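Local atomic coordinates of putative gamma-glutamylcyclotransferase YkqA (Bacillus subtilis, PDB entry 2QIK), a protein that is a putative gamma-glutamylcyclotransferase that probably releases gamma-glutamyl groups from amide conjugates as cyclised 5-oxoproline. Residues A[121-132]-A[187-198]; A[133-141]-A[250-259]. One frame throughout, in Å; residues are numbered along the deposited sequence.

Contact 1: residues A[121-132]-A[187-198]; sequences ISKSKNPIYYFA and EGVLYRIPYSAL
Ser-124 lies over one face of the Tyr-195 ring. Its CA sits 3.6 Å from the ring centroid and 12° off the normal, a CH-pi contact. Lys-125 O meets Tyr-195 CB at 3.3 Å. The Tyr-195 side chain leaves with CG anti to the backbone N (chi1 -176°), which carries OH as far as Ile-121. Ser-124 has positive phi and is the C-prime residue of a Schellman motif ending helix 115-122. A glycine in place of Tyr-195 would probably leave Ser-124 and this helix end without the ring they lie on, opening a gap beneath Ser-124 CA.

Arg-192 and Tyr-129 run side by side, with guanidinium and ring planes 89° apart. Tyr-129 OH lies at the guanidinium edge and accepts from Arg-192 NE at 2.8 Å; a weak bond from NH2 joins it. The arginine also pairs through NH1 with Asp-153.

On the opposite side of the sheet, Ala-132 CB sits at the edge of the Tyr-191 ring, 3.8 Å from CE2. Val-189 CG1 covers part of one face of that ring. Tyr-191 OH bonds to Cys-136 O.

Strands 128-132 and 187-193 are antiparallel, with three hydrogen-bonded pairs: Ile-128 with Ile-193, Tyr-130 with Tyr-191, Ala-132 with Val-189. On its other side strand 128-132 bonds through Tyr-129 and Phe-131 to Leu-230 of strand 224-234. Backbone bonds thus fix the register. Apolar contacts add to this on both faces, Tyr-130 with Ile-193 and Phe-131 with Leu-190. The guanidinium, held by a phenol and a carboxylate, is likely to have its positive charge stabilised.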
loop_
_atom_site.group_PDB
_atom_site.type_symbol
_atom_site.label_atom_id
_atom_site.label_comp_id
_atom_site.label_asym_id
_atom_site.label_seq_id
_atom_site.Cartn_x
_atom_site.Cartn_y
_atom_site.Cartn_z
ATOM N N ILE A 121 6.436 2.879 12.230
ATOM C CA ILE A 121 6.003 2.739 13.598
ATOM C C ILE A 121 7.186 2.788 14.544
ATOM O O ILE A 121 7.127 3.492 15.556
ATOM C CB ILE A 121 5.140 1.510 13.793
ATOM C CG1 ILE A 121 3.819 1.706 13.075
ATOM C CG2 ILE A 121 4.891 1.240 15.255
ATOM C CD1 ILE A 121 3.858 1.295 11.679
ATOM N N SER A 122 8.283 2.073 14.269
ATOM C CA SER A 122 9.378 1.990 15.222
ATOM C C SER A 122 10.125 3.328 15.357
ATOM O O SER A 122 10.753 3.566 16.395
ATOM C CB SER A 122 10.310 0.872 14.847
ATOM O OG SER A 122 11.018 1.176 13.699
ATOM N N LYS A 123 10.074 4.183 14.357
ATOM C CA LYS A 123 10.700 5.506 14.437
ATOM C C LYS A 123 9.652 6.596 14.740
ATOM O O LYS A 123 10.006 7.794 14.692
ATOM C CB LYS A 123 11.499 5.840 13.165
ATOM C CG LYS A 123 12.581 4.813 12.856
ATOM C CD LYS A 123 13.902 5.041 13.440
ATOM C CE LYS A 123 14.927 4.165 12.663
ATOM N NZ LYS A 123 14.446 3.796 11.285
ATOM N N SER A 124 8.419 6.216 15.052
ATOM C CA SER A 124 7.371 7.157 15.397
ATOM C C SER A 124 7.366 8.325 14.384
ATOM O O SER A 124 7.346 9.505 14.762
ATOM C CB SER A 124 7.409 7.619 16.883
ATOM O OG SER A 124 7.225 6.564 17.860
ATOM N N LYS A 125 7.257 7.989 13.120
ATOM C CA LYS A 125 7.346 9.007 12.074
ATOM C C LYS A 125 6.274 10.061 12.263
ATOM O O LYS A 125 5.104 9.754 12.387
ATOM C CB LYS A 125 7.243 8.347 10.695
ATOM C CG LYS A 125 7.267 9.305 9.551
ATOM C CD LYS A 125 7.297 8.573 8.180
ATOM C CE LYS A 125 7.377 9.526 6.991
ATOM N NZ LYS A 125 7.713 8.859 5.761
ATOM N N ASN A 126 6.716 11.330 12.181
ATOM C CA ASN A 126 5.813 12.442 12.517
ATOM C C ASN A 126 6.256 13.668 11.717
ATOM O O ASN A 126 7.397 14.063 11.861
ATOM C CB ASN A 126 5.909 12.738 14.052
ATOM C CG ASN A 126 4.858 13.682 14.580
ATOM O OD1 ASN A 126 5.181 14.549 15.502
ATOM N ND2 ASN A 126 3.690 13.548 14.166
ATOM N N PRO A 127 5.410 14.249 10.872
ATOM C CA PRO A 127 4.056 13.836 10.596
ATOM C C PRO A 127 3.998 12.609 9.685
ATOM O O PRO A 127 5.010 12.163 9.151
ATOM C CB PRO A 127 3.510 15.029 9.814
ATOM C CG PRO A 127 4.677 15.564 9.113
ATOM C CD PRO A 127 5.816 15.439 10.090
ATOM N N ILE A 128 2.791 12.113 9.494
ATOM C CA ILE A 128 2.446 11.113 8.534
ATOM C C ILE A 128 1.659 11.823 7.390
ATOM O O ILE A 128 0.745 12.583 7.727
ATOM C CB ILE A 128 1.532 10.105 9.230
ATOM C CG1 ILE A 128 2.278 9.358 10.361
ATOM C CG2 ILE A 128 0.936 9.105 8.246
ATOM C CD1 ILE A 128 3.483 8.499 9.900
ATOM N N TYR A 129 1.968 11.525 6.119
ATOM C CA TYR A 129 1.134 11.977 5.005
ATOM C C TYR A 129 0.271 10.753 4.675
ATOM O O TYR A 129 0.750 9.721 4.224
ATOM C CB TYR A 129 2.034 12.404 3.857
ATOM C CG TYR A 129 2.649 13.734 4.191
ATOM C CD1 TYR A 129 1.905 14.903 4.039
ATOM C CD2 TYR A 129 3.903 13.836 4.750
ATOM C CE1 TYR A 129 2.426 16.141 4.394
ATOM C CE2 TYR A 129 4.403 15.045 5.148
ATOM C CZ TYR A 129 3.705 16.182 4.954
ATOM O OH TYR A 129 4.227 17.396 5.349
ATOM N N TYR A 130 -1.019 10.887 4.928
ATOM C CA TYR A 130 -2.028 9.842 4.853
ATOM C C TYR A 130 -2.940 10.088 3.653
ATOM O O TYR A 130 -3.609 11.123 3.560
ATOM C CB TYR A 130 -2.848 9.769 6.137
ATOM C CG TYR A 130 -4.068 8.877 6.036
ATOM C CD1 TYR A 130 -3.962 7.587 5.600
ATOM C CD2 TYR A 130 -5.309 9.369 6.323
ATOM C CE1 TYR A 130 -5.077 6.813 5.388
ATOM C CE2 TYR A 130 -6.463 8.596 6.154
ATOM C CZ TYR A 130 -6.318 7.308 5.669
ATOM O OH TYR A 130 -7.438 6.551 5.431
ATOM N N PHE A 131 -2.952 9.116 2.728
ATOM C CA PHE A 131 -3.751 9.198 1.480
ATOM C C PHE A 131 -5.054 8.395 1.623
ATOM O O PHE A 131 -5.003 7.156 1.791
ATOM C CB PHE A 131 -2.927 8.683 0.335
ATOM C CG PHE A 131 -3.579 8.780 -0.990
ATOM C CD1 PHE A 131 -3.769 9.985 -1.660
ATOM C CD2 PHE A 131 -4.017 7.644 -1.650
ATOM C CE1 PHE A 131 -4.413 10.042 -2.917
ATOM C CE2 PHE A 131 -4.705 7.771 -2.879
ATOM C CZ PHE A 131 -4.842 8.917 -3.484
ATOM N N ALA A 132 -6.161 9.110 1.603
ATOM C CA ALA A 132 -7.465 8.514 1.709
ATOM C C ALA A 132 -8.165 8.577 0.362
ATOM O O ALA A 132 -8.219 9.647 -0.262
ATOM C CB ALA A 132 -8.321 9.367 2.734
ATOM N N GLU A 187 -7.811 9.261 -7.708
ATOM C CA GLU A 187 -7.637 10.438 -6.897
ATOM C C GLU A 187 -8.034 10.123 -5.474
ATOM O O GLU A 187 -8.860 9.245 -5.214
ATOM C CB GLU A 187 -8.496 11.652 -7.417
ATOM C CG GLU A 187 -8.238 12.063 -8.846
ATOM C CD GLU A 187 -8.898 13.389 -9.198
ATOM O OE1 GLU A 187 -9.462 14.072 -8.318
ATOM O OE2 GLU A 187 -8.851 13.705 -10.415
ATOM N N GLY A 188 -7.464 10.918 -4.577
ATOM C CA GLY A 188 -7.873 10.897 -3.174
ATOM C C GLY A 188 -7.461 12.176 -2.510
ATOM O O GLY A 188 -7.039 13.122 -3.176
ATOM N N VAL A 189 -7.558 12.203 -1.210
ATOM C CA VAL A 189 -7.207 13.380 -0.366
ATOM C C VAL A 189 -5.956 12.949 0.433
ATOM O O VAL A 189 -5.952 11.913 1.074
ATOM C CB VAL A 189 -8.382 13.721 0.653
ATOM C CG1 VAL A 189 -8.082 14.944 1.495
ATOM C CG2 VAL A 189 -9.731 13.841 -0.042
ATOM N N LEU A 190 -4.953 13.798 0.430
ATOM C CA LEU A 190 -3.775 13.615 1.252
ATOM C C LEU A 190 -3.899 14.496 2.453
ATOM O O LEU A 190 -4.092 15.719 2.350
ATOM C CB LEU A 190 -2.503 13.958 0.459
ATOM C CG LEU A 190 -1.211 13.639 1.154
ATOM C CD1 LEU A 190 -1.063 12.124 1.274
ATOM C CD2 LEU A 190 -0.025 14.242 0.459
ATOM N N TYR A 191 -3.817 13.912 3.647
ATOM C CA TYR A 191 -3.831 14.613 4.906
ATOM C C TYR A 191 -2.448 14.619 5.560
ATOM O O TYR A 191 -1.708 13.645 5.464
ATOM C CB TYR A 191 -4.731 13.933 5.907
ATOM C CG TYR A 191 -6.208 13.829 5.611
ATOM C CD1 TYR A 191 -7.086 14.836 5.944
ATOM C CD2 TYR A 191 -6.718 12.674 5.100
ATOM C CE1 TYR A 191 -8.420 14.728 5.744
ATOM C CE2 TYR A 191 -8.107 12.530 4.868
ATOM C CZ TYR A 191 -8.943 13.554 5.224
ATOM O OH TYR A 191 -10.310 13.420 5.057
ATOM N N ARG A 192 -2.068 15.720 6.202
ATOM C CA ARG A 192 -0.896 15.745 7.096
ATOM C C ARG A 192 -1.429 15.495 8.519
ATOM O O ARG A 192 -2.225 16.294 9.032
ATOM C CB ARG A 192 -0.236 17.104 7.045
ATOM C CG ARG A 192 1.024 17.223 7.873
ATOM C CD ARG A 192 1.628 18.561 7.844
ATOM N NE ARG A 192 2.090 18.829 6.537
ATOM C CZ ARG A 192 1.483 19.580 5.602
ATOM N NH1 ARG A 192 0.353 20.227 5.870
ATOM N NH2 ARG A 192 2.025 19.695 4.397
ATOM N N ILE A 193 -1.033 14.375 9.106
ATOM C CA ILE A 193 -1.535 13.978 10.425
ATOM C C ILE A 193 -0.367 13.727 11.395
ATOM O O ILE A 193 0.725 13.334 10.961
ATOM C CB ILE A 193 -2.450 12.764 10.344
ATOM C CG1 ILE A 193 -1.662 11.459 10.024
ATOM C CG2 ILE A 193 -3.589 12.932 9.360
ATOM C CD1 ILE A 193 -2.554 10.215 9.980
ATOM N N PRO A 194 -0.584 13.898 12.689
ATOM C CA PRO A 194 0.414 13.498 13.633
ATOM C C PRO A 194 0.480 11.971 13.727
ATOM O O PRO A 194 -0.504 11.286 13.550
ATOM C CB PRO A 194 -0.032 14.148 14.971
ATOM C CG PRO A 194 -1.077 15.174 14.558
ATOM C CD PRO A 194 -1.732 14.543 13.338
ATOM N N TYR A 195 1.653 11.487 14.111
ATOM C CA TYR A 195 1.845 10.083 14.467
ATOM C C TYR A 195 0.733 9.580 15.430
ATOM O O TYR A 195 0.312 8.430 15.358
ATOM C CB TYR A 195 3.203 9.893 15.066
ATOM C CG TYR A 195 3.505 8.449 15.371
ATOM C CD1 TYR A 195 3.722 7.520 14.395
ATOM C CD2 TYR A 195 3.615 8.007 16.694
ATOM C CE1 TYR A 195 3.979 6.206 14.674
ATOM C CE2 TYR A 195 3.877 6.688 16.987
ATOM C CZ TYR A 195 4.083 5.806 15.974
ATOM O OH TYR A 195 4.363 4.486 16.309
ATOM N N SER A 196 0.321 10.413 16.362
ATOM C CA SER A 196 -0.617 10.040 17.344
ATOM C C SER A 196 -2.000 9.723 16.779
ATOM O O SER A 196 -2.829 9.147 17.503
ATOM C CB SER A 196 -0.781 11.088 18.412
ATOM O OG SER A 196 -1.286 12.278 17.855
ATOM N N ALA A 197 -2.273 10.067 15.528
ATOM C CA ALA A 197 -3.537 9.688 14.842
ATOM C C ALA A 197 -3.473 8.307 14.257
ATOM O O ALA A 197 -4.507 7.786 13.781
ATOM C CB ALA A 197 -3.806 10.680 13.771
ATOM N N LEU A 198 -2.317 7.652 14.211
ATOM C CA LEU A 198 -2.213 6.413 13.468
ATOM C C LEU A 198 -2.952 5.238 14.032
ATOM O O LEU A 198 -3.539 4.431 13.259
ATOM C CB LEU A 198 -0.711 6.029 13.339
ATOM C CG LEU A 198 -0.376 4.982 12.333
ATOM C CD1 LEU A 198 -0.938 5.306 10.882
ATOM C CD2 LEU A 198 1.117 4.830 12.319
#

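Contact 2: residues A[133-141]-A[250-259]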
loop_
_atom_site.group_PDB
_atom_site.type_symbol
_atom_site.label_atom_id
_atom_site.label_comp_id
_atom_site.label_asym_id
_atom_site.label_seq_id
_atom_site.Cartn_x
_atom_site.Cartn_y
_atom_site.Cartn_z
ATOM N N TYR A 133 -8.796 7.489 -0.032
ATOM C CA TYR A 133 -9.449 7.361 -1.333
ATOM C C TYR A 133 -10.911 6.953 -1.226
ATOM O O TYR A 133 -11.586 6.826 -2.247
ATOM C CB TYR A 133 -8.665 6.395 -2.220
ATOM C CG TYR A 133 -8.503 5.017 -1.604
ATOM C CD1 TYR A 133 -7.375 4.701 -0.912
ATOM C CD2 TYR A 133 -9.516 4.094 -1.643
ATOM C CE1 TYR A 133 -7.235 3.445 -0.260
ATOM C CE2 TYR A 133 -9.398 2.886 -1.047
ATOM C CZ TYR A 133 -8.273 2.554 -0.325
ATOM O OH TYR A 133 -8.242 1.319 0.230
ATOM N N GLY A 134 -11.397 6.712 -0.026
ATOM C CA GLY A 134 -12.773 6.338 0.164
ATOM C C GLY A 134 -13.439 7.133 1.271
ATOM O O GLY A 134 -13.415 8.315 1.248
ATOM N N SER A 135 -14.112 6.419 2.210
ATOM C CA SER A 135 -14.895 7.134 3.237
ATOM C C SER A 135 -14.035 7.932 4.203
ATOM O O SER A 135 -14.554 8.835 4.834
ATOM C CB SER A 135 -15.838 6.303 4.014
ATOM O OG SER A 135 -15.191 5.557 4.985
ATOM N N CYS A 136 -12.719 7.672 4.239
ATOM C CA CYS A 136 -11.841 8.556 5.018
ATOM C C CYS A 136 -11.638 9.923 4.350
ATOM O O CYS A 136 -10.992 10.774 4.959
ATOM C CB CYS A 136 -10.491 7.915 5.301
ATOM S SG CYS A 136 -10.670 6.557 6.472
HETATM N N MSE A 137 -12.184 10.161 3.150
HETATM C CA MSE A 137 -12.268 11.500 2.602
HETATM C C MSE A 137 -13.394 12.340 3.239
HETATM O O MSE A 137 -13.337 13.554 3.130
HETATM C CB MSE A 137 -12.512 11.443 1.095
HETATM C CG MSE A 137 -11.394 10.688 0.313
HETATM SE SE MSE A 137 -11.605 10.852 -1.568
HETATM C CE MSE A 137 -13.163 9.902 -1.826
ATOM N N ASP A 138 -14.338 11.692 3.915
ATOM C CA ASP A 138 -15.378 12.379 4.671
ATOM C C ASP A 138 -15.002 12.484 6.133
ATOM O O ASP A 138 -14.088 11.759 6.595
ATOM C CB ASP A 138 -16.696 11.563 4.527
ATOM C CG ASP A 138 -17.847 12.201 5.159
ATOM O OD1 ASP A 138 -18.422 11.591 6.097
ATOM O OD2 ASP A 138 -18.191 13.310 4.764
ATOM N N ASN A 139 -15.635 13.373 6.839
ATOM C CA ASN A 139 -15.284 13.634 8.225
ATOM C C ASN A 139 -16.266 13.170 9.292
ATOM O O ASN A 139 -15.953 13.320 10.454
ATOM C CB ASN A 139 -14.822 15.059 8.460
ATOM C CG ASN A 139 -15.940 16.025 8.394
ATOM O OD1 ASN A 139 -15.779 17.159 8.876
ATOM N ND2 ASN A 139 -17.070 15.641 7.839
ATOM N N ALA A 140 -17.430 12.641 8.929
ATOM C CA ALA A 140 -18.420 12.375 9.975
ATOM C C ALA A 140 -17.950 11.307 10.959
ATOM O O ALA A 140 -18.104 11.480 12.149
ATOM C CB ALA A 140 -19.726 11.954 9.375
ATOM N N ARG A 141 -17.348 10.220 10.500
ATOM C CA ARG A 141 -16.857 9.153 11.393
ATOM C C ARG A 141 -15.699 9.718 12.230
ATOM O O ARG A 141 -15.638 9.424 13.404
ATOM C CB ARG A 141 -16.473 7.844 10.709
ATOM C CG ARG A 141 -17.676 7.089 10.190
ATOM C CD ARG A 141 -17.243 5.758 9.579
ATOM N NE ARG A 141 -16.633 4.929 10.630
ATOM C CZ ARG A 141 -16.013 3.774 10.428
ATOM N NH1 ARG A 141 -15.922 3.382 9.212
ATOM N NH2 ARG A 141 -15.444 3.112 11.470
ATOM N N GLU A 250 -20.861 8.632 2.207
ATOM C CA GLU A 250 -19.618 9.205 2.786
ATOM C C GLU A 250 -18.599 9.468 1.702
ATOM O O GLU A 250 -18.010 10.542 1.633
ATOM C CB GLU A 250 -19.059 8.273 3.836
ATOM C CG GLU A 250 -19.928 8.152 5.052
ATOM C CD GLU A 250 -19.482 7.052 5.988
ATOM O OE1 GLU A 250 -20.305 6.130 6.175
ATOM O OE2 GLU A 250 -18.425 7.101 6.634
ATOM N N ILE A 251 -18.419 8.484 0.805
ATOM C CA ILE A 251 -17.468 8.642 -0.294
ATOM C C ILE A 251 -17.835 9.800 -1.178
ATOM O O ILE A 251 -17.028 10.635 -1.574
ATOM C CB ILE A 251 -17.334 7.357 -1.117
ATOM C CG1 ILE A 251 -16.740 6.298 -0.250
ATOM C CG2 ILE A 251 -16.516 7.572 -2.370
ATOM C CD1 ILE A 251 -16.585 4.953 -0.909
ATOM N N GLU A 252 -19.119 9.884 -1.472
ATOM C CA GLU A 252 -19.577 10.938 -2.347
ATOM C C GLU A 252 -19.353 12.294 -1.745
ATOM O O GLU A 252 -18.925 13.211 -2.447
ATOM C CB GLU A 252 -21.062 10.741 -2.720
ATOM C CG GLU A 252 -21.316 9.548 -3.609
ATOM C CD GLU A 252 -22.715 9.451 -4.096
ATOM O OE1 GLU A 252 -22.968 8.547 -4.878
ATOM O OE2 GLU A 252 -23.537 10.299 -3.739
ATOM N N ARG A 253 -19.617 12.476 -0.464
ATOM C CA ARG A 253 -19.435 13.789 0.174
ATOM C C ARG A 253 -17.958 14.169 0.150
ATOM O O ARG A 253 -17.606 15.311 -0.141
ATOM C CB ARG A 253 -19.940 13.729 1.616
ATOM C CG ARG A 253 -21.404 13.835 1.894
ATOM C CD ARG A 253 -21.657 14.284 3.369
ATOM N NE ARG A 253 -21.109 13.318 4.332
ATOM C CZ ARG A 253 -21.849 12.497 5.051
ATOM N NH1 ARG A 253 -23.207 12.530 4.961
ATOM N NH2 ARG A 253 -21.294 11.636 5.896
ATOM N N GLY A 254 -17.082 13.185 0.466
ATOM C CA GLY A 254 -15.644 13.495 0.487
ATOM C C GLY A 254 -15.140 13.781 -0.905
ATOM O O GLY A 254 -14.347 14.709 -1.108
ATOM N N ALA A 255 -15.611 13.051 -1.909
ATOM C CA ALA A 255 -15.149 13.298 -3.287
ATOM C C ALA A 255 -15.622 14.655 -3.787
ATOM O O ALA A 255 -14.871 15.383 -4.399
ATOM C CB ALA A 255 -15.654 12.224 -4.202
ATOM N N GLU A 256 -16.843 15.004 -3.481
ATOM C CA GLU A 256 -17.403 16.310 -3.854
ATOM C C GLU A 256 -16.604 17.428 -3.220
ATOM O O GLU A 256 -16.353 18.480 -3.849
ATOM C CB GLU A 256 -18.893 16.354 -3.382
ATOM C CG GLU A 256 -19.849 15.455 -4.166
ATOM C CD GLU A 256 -21.133 15.160 -3.376
ATOM O OE1 GLU A 256 -21.321 15.788 -2.260
ATOM O OE2 GLU A 256 -21.987 14.381 -3.885
ATOM N N LEU A 257 -16.146 17.216 -1.970
ATOM C CA LEU A 257 -15.386 18.279 -1.315
ATOM C C LEU A 257 -13.996 18.467 -1.922
ATOM O O LEU A 257 -13.531 19.584 -2.072
ATOM C CB LEU A 257 -15.279 17.997 0.183
ATOM C CG LEU A 257 -14.565 18.920 1.199
ATOM C CD1 LEU A 257 -15.172 20.298 1.075
ATOM C CD2 LEU A 257 -14.722 18.307 2.600
ATOM N N TYR A 258 -13.319 17.363 -2.225
ATOM C CA TYR A 258 -11.907 17.450 -2.542
ATOM C C TYR A 258 -11.499 17.172 -3.984
ATOM O O TYR A 258 -10.449 17.637 -4.413
ATOM C CB TYR A 258 -11.164 16.459 -1.635
ATOM C CG TYR A 258 -11.156 16.767 -0.143
ATOM C CD1 TYR A 258 -10.411 17.814 0.354
ATOM C CD2 TYR A 258 -11.735 15.900 0.763
ATOM C CE1 TYR A 258 -10.351 18.109 1.671
ATOM C CE2 TYR A 258 -11.664 16.168 2.159
ATOM C CZ TYR A 258 -10.950 17.274 2.612
ATOM O OH TYR A 258 -10.826 17.568 3.973
ATOM N N LEU A 259 -12.208 16.306 -4.690
ATOM C CA LEU A 259 -11.665 15.718 -5.931
ATOM C C LEU A 259 -12.141 16.457 -7.183
ATOM O O LEU A 259 -13.019 17.306 -7.129
ATOM C CB LEU A 259 -12.020 14.236 -6.005
ATOM C CG LEU A 259 -11.637 13.412 -4.779
ATOM C CD1 LEU A 259 -11.892 11.978 -5.071
ATOM C CD2 LEU A 259 -10.155 13.648 -4.386
HETATM O O HOH W 1 -16.909 4.128 6.713
HETATM O O HOH W 2 -12.002 15.590 5.640
HETATM O O HOH W 3 -17.396 9.487 7.597
#
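Asp-138 and Arg-253 form a two-pronged salt bridge between segment 133-141, a 3-10 segment and a helix start, and helix 245-258. Asp-138 also caps the start of helix 140-145, since OD1 accepts from Ala-140 N. The salt-bridged side chains cross at a slant, with carboxylate and guanidinium planes 41° apart. Arg-253 grips side-on: NH2 reaches OD1 of Asp-138 at 2.9 Å, and NE reaches OD2 at 2.9 Å. Both bonds are nearly straight. The oxygens lie near the guanidinium plane, but the nitrogens come from above the carboxylate plane. The capping N-H arrives from the opposite face to Arg-253 NH2, so the carboxylate is held from both sides.

Met-137, a selenomethionine, points toward the helix. Its chain bends at chi3 (-67°), and SE meets Leu-259 CD1 at 3.7 Å, the two side chains crossing at about a right angle. Its CE lies near Ile-251 CG2 and Ala-255 CB. Gly-254 lets the segments come close: Met-137 O is 3.5 Å from Gly-254 CA, and a side chain there would strike Met-137. The same O meets the edge of the Tyr-258 ring.

Ser-135 OG bonds to Arg-204 NH2 and to a citrate, probably from the crystallisation liquor. Arg-141 CD rests against Glu-250 OE2 at 3.4 Å, with their charged atoms not in contact. One water donates to Asp-138 OD1 and to Glu-250 OE2, the latter at 2.8 Å, and accepts from Arg-141 N.

The chain first builds the five-stranded sheet that ends with strand 90-98, then runs through helix 115-122 into strand 128-132. Contact 1 joins this strand to 187-198 and closes a loop that holds helix 140-145 and strands 154-161, 164-171 and 174-180. Contact 2 starts directly after strand 128-132, at 133-141, and closes a longer loop at 250-259. The two loops therefore cross. Their centres lie about 17 Å apart, yet the contacts touch: Val-189 packs on Tyr-258, and Gly-188 on Leu-259. Together they tie strand 128-132, the segment that follows it, strand 185-193 and helix 245-258 into one unit.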